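PDB 3QVO: NmrA family protein from Shigella flexneri 2a, which is of unknown function but, as a Rossmann-fold member of the NmrA family, probably binds NAD(P). Local coordinates for residues I121-L126 with L168-L173; D177-E182 with S196-A201. All coordinates share one frame; numbering follows the deposited sequence.

Contact 1 of 2, residues I121-L126 with L168-L173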
ATOM      1  N   ILE A 121       0.353  -2.699  -5.476  1.00 52.52           N
ATOM      2  CA  ILE A 121      -0.510  -2.834  -4.290  1.00 52.30           C
ATOM      3  C   ILE A 121      -0.601  -1.434  -3.722  1.00 52.99           C
ATOM      4  O   ILE A 121       0.428  -0.836  -3.387  1.00 52.65           O
ATOM      5  CB  ILE A 121       0.092  -3.798  -3.237  1.00 52.47           C
ATOM      6  CG1 ILE A 121       0.351  -5.160  -3.873  1.00 53.72           C
ATOM      7  CG2 ILE A 121      -0.847  -3.928  -2.048  1.00 50.74           C
ATOM      8  CD1 ILE A 121       1.169  -6.137  -3.013  1.00 54.85           C
ATOM      9  N   PHE A 122      -1.807  -0.874  -3.684  1.00 53.68           N
ATOM     10  CA  PHE A 122      -1.975   0.524  -3.369  1.00 54.16           C
ATOM     11  C   PHE A 122      -3.016   0.688  -2.248  1.00 55.56           C
ATOM     12  O   PHE A 122      -4.199   0.301  -2.391  1.00 55.12           O
ATOM     13  CB  PHE A 122      -2.395   1.278  -4.626  1.00 54.10           C
ATOM     14  CG  PHE A 122      -2.178   2.804  -4.572  1.00 55.13           C
ATOM     15  CD1 PHE A 122      -3.060   3.627  -3.928  1.00 58.85           C
ATOM     16  CD2 PHE A 122      -1.108   3.398  -5.226  1.00 55.23           C
ATOM     17  CE1 PHE A 122      -2.867   5.020  -3.924  1.00 59.81           C
ATOM     18  CE2 PHE A 122      -0.902   4.771  -5.216  1.00 54.73           C
ATOM     19  CZ  PHE A 122      -1.772   5.579  -4.569  1.00 58.41           C
ATOM     20  N   VAL A 123      -2.550   1.258  -1.144  1.00 56.08           N
ATOM     21  CA  VAL A 123      -3.379   1.449   0.054  1.00 57.37           C
ATOM     22  C   VAL A 123      -3.995   2.790   0.021  1.00 58.66           C
ATOM     23  O   VAL A 123      -3.286   3.792  -0.115  1.00 58.96           O
ATOM     24  CB  VAL A 123      -2.584   1.299   1.355  1.00 57.74           C
ATOM     25  CG1 VAL A 123      -3.532   1.529   2.592  1.00 59.37           C
ATOM     26  CG2 VAL A 123      -1.992  -0.085   1.417  1.00 55.60           C
ATOM     27  N   LEU A 124      -5.328   2.823   0.112  1.00 60.48           N
ATOM     28  CA  LEU A 124      -6.036   4.082   0.283  1.00 62.26           C
ATOM     29  C   LEU A 124      -6.722   4.120   1.634  1.00 64.22           C
ATOM     30  O   LEU A 124      -7.790   3.512   1.850  1.00 63.61           O
ATOM     31  CB  LEU A 124      -7.030   4.340  -0.861  1.00 63.59           C
ATOM     32  CG  LEU A 124      -6.392   4.719  -2.213  1.00 64.39           C
ATOM     33  CD1 LEU A 124      -7.380   4.491  -3.358  1.00 66.55           C
ATOM     34  CD2 LEU A 124      -5.889   6.175  -2.211  1.00 65.23           C
ATOM     35  N   SER A 125      -6.123   4.917   2.514  1.00 65.93           N
ATOM     36  CA  SER A 125      -6.531   5.041   3.895  1.00 69.05           C
ATOM     37  C   SER A 125      -6.497   6.507   4.225  1.00 71.87           C
ATOM     38  O   SER A 125      -5.507   7.159   3.932  1.00 72.23           O
ATOM     39  CB  SER A 125      -5.514   4.289   4.784  1.00 68.24           C
ATOM     40  OG  SER A 125      -5.831   4.396   6.151  1.00 72.83           O
ATOM     41  N   LEU A 126      -7.528   7.047   4.857  1.00 75.80           N
ATOM     42  CA  LEU A 126      -7.585   8.512   4.990  1.00 79.32           C
ATOM     43  C   LEU A 126      -6.612   9.058   6.010  1.00 81.69           C
ATOM     44  O   LEU A 126      -6.126  10.176   5.859  1.00 83.65           O
ATOM     45  CB  LEU A 126      -8.962   9.016   5.398  1.00 82.22           C
ATOM     46  CG  LEU A 126     -10.144   8.976   4.439  1.00 83.19           C
ATOM     47  CD1 LEU A 126     -11.298   9.694   5.185  1.00 87.47           C
ATOM     48  CD2 LEU A 126      -9.827   9.596   3.068  1.00 84.66           C
ATOM     49  N   LEU A 168      -6.358  -1.463  -1.852  1.00 54.63           N
ATOM     50  CA  LEU A 168      -6.686  -1.956  -0.550  1.00 55.65           C
ATOM     51  C   LEU A 168      -7.240  -0.799   0.214  1.00 55.85           C
ATOM     52  O   LEU A 168      -6.596   0.266   0.285  1.00 55.89           O
ATOM     53  CB  LEU A 168      -5.460  -2.505   0.190  1.00 55.32           C
ATOM     54  CG  LEU A 168      -4.731  -3.726  -0.353  1.00 56.76           C
ATOM     55  CD1 LEU A 168      -3.635  -4.165   0.638  1.00 54.78           C
ATOM     56  CD2 LEU A 168      -5.724  -4.854  -0.606  1.00 58.81           C
ATOM     57  N   ARG A 169      -8.412  -1.038   0.800  1.00 56.82           N
ATOM     58  CA  ARG A 169      -9.213  -0.021   1.481  1.00 57.95           C
ATOM     59  C   ARG A 169      -9.516  -0.443   2.885  1.00 59.43           C
ATOM     60  O   ARG A 169     -10.463  -1.171   3.095  1.00 60.36           O
ATOM     61  CB  ARG A 169     -10.550   0.183   0.749  1.00 59.06           C
ATOM     62  CG  ARG A 169     -10.423   1.102  -0.415  1.00 56.42           C
ATOM     63  CD  ARG A 169     -11.613   1.098  -1.313  1.00 57.28           C
ATOM     64  NE  ARG A 169     -12.213  -0.202  -1.595  1.00 56.62           N
ATOM     65  CZ  ARG A 169     -13.296  -0.695  -1.017  1.00 61.22           C
ATOM     66  NH1 ARG A 169     -13.907  -0.028  -0.053  1.00 64.18           N
ATOM     67  NH2 ARG A 169     -13.773  -1.876  -1.399  1.00 62.80           N
ATOM     68  N   PRO A 170      -8.690  -0.015   3.845  1.00 60.22           N
ATOM     69  CA  PRO A 170      -8.851  -0.406   5.234  1.00 62.47           C
ATOM     70  C   PRO A 170      -9.756   0.470   6.057  1.00 64.51           C
ATOM     71  O   PRO A 170      -9.749   1.701   5.903  1.00 65.57           O
ATOM     72  CB  PRO A 170      -7.434  -0.313   5.807  1.00 62.20           C
ATOM     73  CG  PRO A 170      -6.707   0.584   4.888  1.00 59.80           C
ATOM     74  CD  PRO A 170      -7.326   0.441   3.554  1.00 58.97           C
ATOM     75  N   ALA A 171     -10.471  -0.204   6.960  1.00 65.33           N
ATOM     76  CA  ALA A 171     -11.289   0.395   7.952  1.00 67.85           C
ATOM     77  C   ALA A 171     -10.369   1.161   8.871  1.00 69.30           C
ATOM     78  O   ALA A 171      -9.169   1.253   8.611  1.00 66.38           O
ATOM     79  CB  ALA A 171     -12.085  -0.676   8.696  1.00 68.69           C
ATOM     80  N   TRP A 172     -10.944   1.736   9.924  1.00 73.04           N
ATOM     81  CA  TRP A 172     -10.197   2.560  10.888  0.50 75.30           C
ATOM     82  C   TRP A 172      -9.035   1.754  11.474  1.00 74.60           C
ATOM     83  O   TRP A 172      -9.232   0.674  12.011  1.00 74.80           O
ATOM     84  CB  TRP A 172     -11.134   3.076  12.004  0.50 78.83           C
ATOM     85  CG  TRP A 172     -10.648   4.308  12.776  0.50 83.99           C
ATOM     86  CD1 TRP A 172     -10.681   5.604  12.346  0.50 87.10           C
ATOM     87  CD2 TRP A 172     -10.121   4.353  14.128  0.50 90.46           C
ATOM     88  NE1 TRP A 172     -10.196   6.450  13.329  0.50 90.66           N
ATOM     89  CE2 TRP A 172      -9.841   5.708  14.426  0.50 92.70           C
ATOM     90  CE3 TRP A 172      -9.848   3.380  15.104  0.50 93.05           C
ATOM     91  CZ2 TRP A 172      -9.297   6.114  15.657  0.50 97.34           C
ATOM     92  CZ3 TRP A 172      -9.303   3.788  16.328  0.50 97.25           C
ATOM     93  CH2 TRP A 172      -9.041   5.144  16.592  0.50 99.27           C
ATOM     94  N   LEU A 173      -7.836   2.297  11.378  1.00 74.29           N
ATOM     95  CA  LEU A 173      -6.649   1.576  11.767  1.00 74.45           C
ATOM     96  C   LEU A 173      -6.414   1.590  13.259  1.00 77.78           C
ATOM     97  O   LEU A 173      -6.400   2.650  13.864  1.00 80.37           O
ATOM     98  CB  LEU A 173      -5.441   2.147  11.029  1.00 72.70           C
ATOM     99  CG  LEU A 173      -5.444   1.851   9.525  1.00 70.22           C
ATOM    100  CD1 LEU A 173      -4.393   2.664   8.834  1.00 68.79           C
ATOM    101  CD2 LEU A 173      -5.240   0.367   9.250  1.00 71.06           C
TER
HETATM  102  O   HOH W   1      -9.929   3.027   3.321  1.00 63.10           O
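Phe-122 gives its backbone oxygen to strand 168-170, but its ring takes no part in the contact: Leu-124 CG lies in plane at the ring edge, and Ile-158 of helix 149-159 also touches the ring. Strands 121-123 and 168-170 are parallel neighbours in the Rossmann sheet, with Val-123 and Leu-168 forming the bridge. Leu-168 N donates to Phe-122 O at 2.8 Å, reaching it 26° off the carbonyl plane; Leu-168 O in turn takes Leu-124 N at 2.9 Å, almost in line with its carbonyl bond. Beside these bonds, Ile-121 CG2 meets Leu-168 CD1 at 3.9 Å, the two side chains running side by side, and helix 197-209 packs against both. With CG1 anti to the backbone N (chi1 180°), Val-123 sets that methyl 4.0 Å from CG of Pro-170, the two side chains crossing at about a right angle. Ser-125 CB approaches the same ring carbon, and Ser-125 OG lies 3.5 Å from Leu-173 CD1. Pro-170 is where the ladder stops. It has no N-H to offer Leu-124 O, and its CD sits 3.5 Å from that oxygen instead. A water steps in, donating to Leu-124 O at 2.6 Å and to Pro-170 O at 2.9 Å. Direct amide pairing thus gives way, at the proline, to a single-water bridge where the two backbones draw apart.

Contact 2 of 2, residues D177-E182 with S196-A201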
ATOM      1  N   ASP A 177      -2.078  -5.747  18.458  1.00 89.49           N
ATOM      2  CA  ASP A 177      -1.151  -6.818  18.061  1.00 88.71           C
ATOM      3  C   ASP A 177      -1.909  -8.085  17.646  1.00 88.11           C
ATOM      4  O   ASP A 177      -1.820  -9.093  18.314  1.00 90.58           O
ATOM      5  CB  ASP A 177      -0.175  -7.128  19.212  1.00 91.94           C
ATOM      6  CG  ASP A 177       0.913  -8.137  18.821  1.00 92.69           C
ATOM      7  OD1 ASP A 177       1.222  -8.292  17.625  1.00 91.63           O
ATOM      8  OD2 ASP A 177       1.472  -8.787  19.728  1.00 99.84           O
ATOM      9  N   ILE A 178      -2.659  -8.016  16.550  1.00 85.12           N
ATOM     10  CA  ILE A 178      -3.407  -9.164  16.056  1.00 84.98           C
ATOM     11  C   ILE A 178      -3.518  -9.164  14.535  1.00 80.77           C
ATOM     12  O   ILE A 178      -3.406  -8.125  13.898  1.00 77.20           O
ATOM     13  CB  ILE A 178      -4.826  -9.185  16.659  1.00 87.98           C
ATOM     14  CG1 ILE A 178      -5.383 -10.615  16.706  1.00 92.00           C
ATOM     15  CG2 ILE A 178      -5.758  -8.253  15.887  1.00 85.73           C
ATOM     16  CD1 ILE A 178      -6.129 -10.982  18.020  1.00 97.92           C
ATOM     17  N   ILE A 179      -3.740 -10.343  13.974  1.00 80.06           N
ATOM     18  CA  ILE A 179      -4.023 -10.487  12.570  1.00 77.76           C
ATOM     19  C   ILE A 179      -5.390 -11.119  12.492  1.00 79.22           C
ATOM     20  O   ILE A 179      -5.537 -12.298  12.749  1.00 80.85           O
ATOM     21  CB  ILE A 179      -2.996 -11.377  11.858  1.00 77.08           C
ATOM     22  CG1 ILE A 179      -1.628 -10.679  11.814  1.00 76.81           C
ATOM     23  CG2 ILE A 179      -3.491 -11.705  10.453  1.00 74.33           C
ATOM     24  CD1 ILE A 179      -0.430 -11.633  11.415  1.00 77.00           C
ATOM     25  N   ASP A 180      -6.402 -10.316  12.170  1.00 78.76           N
ATOM     26  CA  ASP A 180      -7.799 -10.777  12.193  1.00 80.44           C
ATOM     27  C   ASP A 180      -8.613  -9.922  11.216  1.00 78.95           C
ATOM     28  O   ASP A 180      -8.920  -8.754  11.486  1.00 78.27           O
ATOM     29  CB  ASP A 180      -8.362 -10.699  13.626  1.00 83.42           C
ATOM     30  CG  ASP A 180      -9.730 -11.366  13.772  1.00 85.62           C
ATOM     31  OD1 ASP A 180     -10.167 -12.056  12.831  1.00 84.82           O
ATOM     32  OD2 ASP A 180     -10.383 -11.204  14.833  1.00 90.49           O
ATOM     33  N   TYR A 181      -8.930 -10.487  10.060  1.00 78.52           N
ATOM     34  CA  TYR A 181      -9.556  -9.695   9.025  1.00 76.96           C
ATOM     35  C   TYR A 181     -10.379 -10.501   8.051  1.00 77.55           C
ATOM     36  O   TYR A 181     -10.343 -11.743   8.040  1.00 79.07           O
ATOM     37  CB  TYR A 181      -8.516  -8.854   8.284  1.00 73.88           C
ATOM     38  CG  TYR A 181      -7.584  -9.623   7.377  1.00 74.80           C
ATOM     39  CD1 TYR A 181      -7.957  -9.975   6.084  1.00 73.70           C
ATOM     40  CD2 TYR A 181      -6.313  -9.975   7.804  1.00 77.67           C
ATOM     41  CE1 TYR A 181      -7.098 -10.679   5.260  1.00 74.83           C
ATOM     42  CE2 TYR A 181      -5.442 -10.677   6.982  1.00 76.97           C
ATOM     43  CZ  TYR A 181      -5.839 -11.024   5.713  1.00 76.22           C
ATOM     44  OH  TYR A 181      -4.954 -11.712   4.909  1.00 78.47           O
ATOM     45  N   GLU A 182     -11.160  -9.746   7.281  1.00 76.81           N
ATOM     46  CA  GLU A 182     -12.015 -10.251   6.213  1.00 77.46           C
ATOM     47  C   GLU A 182     -12.130  -9.135   5.184  1.00 75.39           C
ATOM     48  O   GLU A 182     -11.876  -7.978   5.497  1.00 74.94           O
ATOM     49  CB  GLU A 182     -13.390 -10.687   6.737  1.00 80.02           C
ATOM     50  CG  GLU A 182     -14.279  -9.568   7.290  1.00 80.81           C
ATOM     51  CD  GLU A 182     -15.554 -10.094   7.957  1.00 84.45           C
ATOM     52  OE1 GLU A 182     -15.812 -11.321   7.884  1.00 85.18           O
ATOM     53  OE2 GLU A 182     -16.286  -9.277   8.560  1.00 84.42           O
ATOM     54  N   SER A 196      -6.687  -3.890  12.374  1.00 71.02           N
ATOM     55  CA  SER A 196      -5.325  -3.685  12.800  1.00 71.08           C
ATOM     56  C   SER A 196      -4.414  -3.452  11.593  1.00 67.92           C
ATOM     57  O   SER A 196      -4.586  -4.024  10.512  1.00 65.72           O
ATOM     58  CB  SER A 196      -4.825  -4.903  13.608  1.00 73.60           C
ATOM     59  OG  SER A 196      -4.574  -6.033  12.768  1.00 71.02           O
ATOM     60  N   ARG A 197      -3.454  -2.574  11.784  1.00 67.87           N
ATOM     61  CA  ARG A 197      -2.394  -2.380  10.816  1.00 65.38           C
ATOM     62  C   ARG A 197      -1.673  -3.700  10.537  1.00 65.74           C
ATOM     63  O   ARG A 197      -1.314  -4.000   9.407  1.00 64.18           O
ATOM     64  CB  ARG A 197      -1.402  -1.373  11.372  1.00 65.90           C
ATOM     65  CG  ARG A 197      -1.929   0.037  11.416  1.00 67.87           C
ATOM     66  CD  ARG A 197      -0.816   1.060  11.579  1.00 69.57           C
ATOM     67  NE  ARG A 197      -1.334   2.420  11.521  1.00 71.66           N
ATOM     68  CZ  ARG A 197      -2.020   3.013  12.493  1.00 74.86           C
ATOM     69  NH1 ARG A 197      -2.463   4.252  12.332  1.00 76.04           N
ATOM     70  NH2 ARG A 197      -2.298   2.373  13.610  1.00 77.08           N
ATOM     71  N   LYS A 198      -1.460  -4.495  11.572  1.00 68.63           N
ATOM     72  CA  LYS A 198      -0.784  -5.774  11.394  1.00 70.05           C
ATOM     73  C   LYS A 198      -1.589  -6.656  10.451  1.00 68.75           C
ATOM     74  O   LYS A 198      -1.008  -7.363   9.613  1.00 67.90           O
ATOM     75  CB  LYS A 198      -0.575  -6.434  12.751  1.00 73.60           C
ATOM     76  CG  LYS A 198       0.499  -7.463  12.838  1.00 78.05           C
ATOM     77  CD  LYS A 198       0.942  -7.679  14.320  1.00 86.38           C
ATOM     78  CE  LYS A 198       2.027  -6.623  14.744  1.00 88.49           C
ATOM     79  NZ  LYS A 198       2.459  -6.697  16.168  1.00 89.98           N
ATOM     80  N   SER A 199      -2.915  -6.559  10.529  1.00 68.39           N
ATOM     81  CA  SER A 199      -3.765  -7.315   9.630  1.00 68.05           C
ATOM     82  C   SER A 199      -3.513  -6.894   8.191  1.00 66.02           C
ATOM     83  O   SER A 199      -3.331  -7.734   7.295  1.00 65.13           O
ATOM     84  CB  SER A 199      -5.238  -7.111   9.948  1.00 69.83           C
ATOM     85  OG  SER A 199      -5.595  -7.611  11.251  1.00 71.52           O
ATOM     86  N   VAL A 200      -3.483  -5.590   7.973  1.00 64.71           N
ATOM     87  CA  VAL A 200      -3.340  -5.086   6.629  1.00 62.35           C
ATOM     88  C   VAL A 200      -1.957  -5.440   6.097  1.00 61.40           C
ATOM     89  O   VAL A 200      -1.813  -5.808   4.944  1.00 59.45           O
ATOM     90  CB  VAL A 200      -3.601  -3.586   6.562  1.00 62.14           C
ATOM     91  CG1 VAL A 200      -3.467  -3.084   5.112  1.00 59.70           C
ATOM     92  CG2 VAL A 200      -4.988  -3.280   7.109  1.00 63.32           C
ATOM     93  N   ALA A 201      -0.953  -5.371   6.956  1.00 62.43           N
ATOM     94  CA  ALA A 201       0.401  -5.784   6.561  1.00 62.07           C
ATOM     95  C   ALA A 201       0.443  -7.253   6.178  1.00 62.60           C
ATOM     96  O   ALA A 201       1.099  -7.631   5.204  1.00 62.25           O
ATOM     97  CB  ALA A 201       1.416  -5.497   7.657  1.00 62.26           C
TER
HETATM   98  O   HOH W   2      -7.524  -6.410  13.113  1.00 67.81           O
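Ser-196, the N-cap of helix 197-209, ties the start of that helix to the loop at Ile-178. With its hydroxyl between the backbone N and the carbonyl carbon (chi1 73°), Ser-196 OG accepts the capping bond from Ser-199 N at 2.8 Å. The same oxygen donates to Ile-178 O at 2.6 Å, coming in 32° from the carbonyl plane. Two residues on, Asp-180 N gives a nearly straight bond (172°) to Ser-199 OG at 3.0 Å; two serine hydroxyls at the helix start thus hold backbone groups of a loop that has no regular secondary structure here. A water continues the bridge: it accepts from Ser-196 N at 2.8 Å and donates to Asp-180 O at 3.2 Å. At the outer end Lys-198 bends at its third torsion and its NZ forms a salt bridge with Asp-177 OD1; the modelled separation is so short that its exact value is doubtful. Arg-197 looks the other way, to a salt bridge with Asp-175. Apolar contact is modest: Ile-179 CG1 meets Lys-198 CG at 4.0 Å, the two side chains crossing at about a right angle. Tyr-181 closes the other end, with its CD2 3.7 Å from Ser-199 CB and its CE2 3.6 Å from Ser-199 O, which meets the ring obliquely.

Both segments of contact 1 precede those of contact 2 in the chain, and the centres of the two contacts are about 12 Å apart. They touch directly: strand 164-174 supplies one side of contact 1 and also packs on the start of the helix in contact 2. Leu-173 CB lies 3.8 Å from Arg-197 CZ, Pro-170 CB 4.1 Å from Val-200 CG2, and Leu-173 CD2 4.2 Å from that same valine methyl. Neither contact includes a residue of the 5-mercapto-2-nitro-benzoic acid pocket, Lys-83, Gln-87 and Cys-115. Cys-115 comes just before strand 119-123, whereas contact 1 uses that strand's C-terminal end, the end where Rossmann folds usually bind their dinucleotide.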